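Local coordinates for protein toll-like receptor 13 (PDB 4Z0C) that recognises and binds bacterial 23S ribosomal RNA as an innate immune receptor and signals through MYD88 and TRAF6 to activate NF-kappa-B, at residues S652-D657 against T679-I684. Numbering follows the deposited sequence.
Sequences SLMFFD and TEEVHI
Phe-655 and His-683 bridge their backbones where the last strand of the leucine-rich repeat solenoid meets the C-terminal cap (LRRCT) of the receptor's ectodomain. His-683 N donates to Met-654 O at 3.0 Å, and Phe-656 N donates to His-683 O at 3.1 Å. The two bonds, given by His-683 N and accepted by His-683 O, flank Phe-655 as in a parallel bridge. The 679-684 segment thus continues the parallel pairing of the repeats, by one bridge, beyond strand 655-657.

On the core side, Val-682 packs between Leu-653 and Phe-656. With chi1 at -180°, the two methyls of Val-682 diverge: Val-682 CG1 lies 3.9 Å from Phe-656 CB, and Val-682 CG2 lies 3.9 Å from Leu-653 CD2. Ile-684 CG1 lies near the plane of the Phe-656 ring, at its edge. Trp-675 of helix 670-678 packs on both Val-682 and Ile-684, and Phe-672 of the same helix touches Phe-656.

The other face carries Phe-655 and His-683, side by side and pointing the same way. Their planes meet obliquely at 34°. Tyr-1 and Phe-3, from the chain's N-terminus, also reach the His-683 ring. Phe-655 CE2 approaches His-683 CD2 at the imidazole edge, 3.8 Å away.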
loop_
_atom_site.group_PDB
_atom_site.type_symbol
_atom_site.label_atom_id
_atom_site.label_comp_id
_atom_site.label_asym_id
_atom_site.label_seq_id
_atom_site.Cartn_x
_atom_site.Cartn_y
_atom_site.Cartn_z
ATOM N N SER A 652 -24.610 22.403 -21.152
ATOM C CA SER A 652 -23.963 23.231 -20.137
ATOM C C SER A 652 -22.448 23.216 -20.194
ATOM O O SER A 652 -21.799 23.803 -19.333
ATOM C CB SER A 652 -24.410 22.813 -18.740
ATOM O OG SER A 652 -25.808 22.950 -18.610
ATOM N N LEU A 653 -21.890 22.524 -21.179
ATOM C CA LEU A 653 -20.442 22.348 -21.268
ATOM C C LEU A 653 -19.700 23.679 -21.300
ATOM O O LEU A 653 -20.096 24.584 -22.024
ATOM C CB LEU A 653 -20.091 21.511 -22.503
ATOM C CG LEU A 653 -18.641 21.044 -22.557
ATOM C CD1 LEU A 653 -18.365 20.007 -21.462
ATOM C CD2 LEU A 653 -18.295 20.508 -23.929
ATOM N N MET A 654 -18.628 23.803 -20.519
ATOM C CA MET A 654 -17.774 25.008 -20.575
ATOM C C MET A 654 -16.280 24.752 -20.406
ATOM O O MET A 654 -15.480 25.656 -20.569
ATOM C CB MET A 654 -18.252 26.107 -19.623
ATOM C CG MET A 654 -18.530 25.709 -18.202
ATOM S SD MET A 654 -19.507 27.019 -17.415
ATOM C CE MET A 654 -20.896 27.171 -18.547
ATOM N N PHE A 655 -15.919 23.500 -20.152
ATOM C CA PHE A 655 -14.537 23.076 -20.067
ATOM C C PHE A 655 -14.499 21.627 -20.542
ATOM O O PHE A 655 -15.140 20.768 -19.948
ATOM C CB PHE A 655 -14.067 23.167 -18.620
ATOM C CG PHE A 655 -12.580 23.022 -18.441
ATOM C CD1 PHE A 655 -12.014 21.776 -18.209
ATOM C CD2 PHE A 655 -11.752 24.134 -18.463
ATOM C CE1 PHE A 655 -10.644 21.645 -18.021
ATOM C CE2 PHE A 655 -10.381 24.010 -18.277
ATOM C CZ PHE A 655 -9.828 22.771 -18.053
ATOM N N PHE A 656 -13.764 21.365 -21.621
ATOM C CA PHE A 656 -13.693 20.042 -22.242
ATOM C C PHE A 656 -12.242 19.765 -22.551
ATOM O O PHE A 656 -11.633 20.458 -23.375
ATOM C CB PHE A 656 -14.531 19.989 -23.518
ATOM C CG PHE A 656 -14.380 18.708 -24.299
ATOM C CD1 PHE A 656 -14.997 17.539 -23.869
ATOM C CD2 PHE A 656 -13.649 18.681 -25.484
ATOM C CE1 PHE A 656 -14.878 16.352 -24.594
ATOM C CE2 PHE A 656 -13.522 17.506 -26.208
ATOM C CZ PHE A 656 -14.140 16.333 -25.760
ATOM N N ASP A 657 -11.686 18.771 -21.863
ATOM C CA ASP A 657 -10.245 18.610 -21.797
ATOM C C ASP A 657 -9.855 17.350 -22.514
ATOM O O ASP A 657 -10.185 16.242 -22.075
ATOM C CB ASP A 657 -9.803 18.541 -20.336
ATOM C CG ASP A 657 -8.300 18.597 -20.176
ATOM O OD1 ASP A 657 -7.572 18.300 -21.152
ATOM O OD2 ASP A 657 -7.851 18.915 -19.059
ATOM N N THR A 679 -15.753 28.172 -30.662
ATOM C CA THR A 679 -16.750 28.247 -29.593
ATOM C C THR A 679 -16.268 29.216 -28.533
ATOM O O THR A 679 -15.096 29.256 -28.223
ATOM C CB THR A 679 -17.063 26.869 -28.954
ATOM O OG1 THR A 679 -18.133 27.004 -28.009
ATOM C CG2 THR A 679 -15.825 26.257 -28.280
ATOM N N GLU A 680 -17.168 30.037 -28.017
ATOM C CA GLU A 680 -16.801 31.012 -26.991
ATOM C C GLU A 680 -17.393 30.538 -25.680
ATOM O O GLU A 680 -17.230 31.172 -24.642
ATOM C CB GLU A 680 -17.331 32.402 -27.376
ATOM C CG GLU A 680 -16.817 32.845 -28.743
ATOM C CD GLU A 680 -17.333 34.200 -29.191
ATOM O OE1 GLU A 680 -18.557 34.307 -29.411
ATOM O OE2 GLU A 680 -16.525 35.135 -29.380
ATOM N N GLU A 681 -18.099 29.414 -25.747
ATOM C CA GLU A 681 -18.796 28.889 -24.593
ATOM C C GLU A 681 -17.921 27.853 -23.894
ATOM O O GLU A 681 -17.966 27.715 -22.670
ATOM C CB GLU A 681 -20.119 28.271 -25.032
ATOM C CG GLU A 681 -20.883 27.556 -23.938
ATOM C CD GLU A 681 -21.744 28.505 -23.112
ATOM O OE1 GLU A 681 -22.295 28.045 -22.083
ATOM O OE2 GLU A 681 -21.882 29.696 -23.498
ATOM N N VAL A 682 -17.095 27.154 -24.671
ATOM C CA VAL A 682 -16.313 26.065 -24.130
ATOM C C VAL A 682 -14.816 26.279 -24.276
ATOM O O VAL A 682 -14.310 26.463 -25.381
ATOM C CB VAL A 682 -16.672 24.702 -24.774
ATOM C CG1 VAL A 682 -15.816 23.584 -24.148
ATOM C CG2 VAL A 682 -18.150 24.397 -24.596
ATOM N N HIS A 683 -14.116 26.226 -23.143
ATOM C CA HIS A 683 -12.659 26.292 -23.129
ATOM C C HIS A 683 -12.031 24.902 -23.286
ATOM O O HIS A 683 -12.530 23.930 -22.739
ATOM C CB HIS A 683 -12.113 26.972 -21.860
ATOM C CG HIS A 683 -10.623 27.046 -21.843
ATOM N ND1 HIS A 683 -9.917 27.937 -22.622
ATOM C CD2 HIS A 683 -9.695 26.286 -21.210
ATOM C CE1 HIS A 683 -8.621 27.746 -22.449
ATOM N NE2 HIS A 683 -8.461 26.750 -21.595
ATOM N N ILE A 684 -10.937 24.836 -24.038
ATOM C CA ILE A 684 -10.275 23.585 -24.360
ATOM C C ILE A 684 -8.763 23.689 -24.154
ATOM O O ILE A 684 -8.054 24.248 -24.984
ATOM C CB ILE A 684 -10.663 23.074 -25.791
ATOM C CG1 ILE A 684 -12.109 22.576 -25.762
ATOM C CG2 ILE A 684 -9.743 21.926 -26.270
ATOM C CD1 ILE A 684 -12.805 22.660 -27.019
#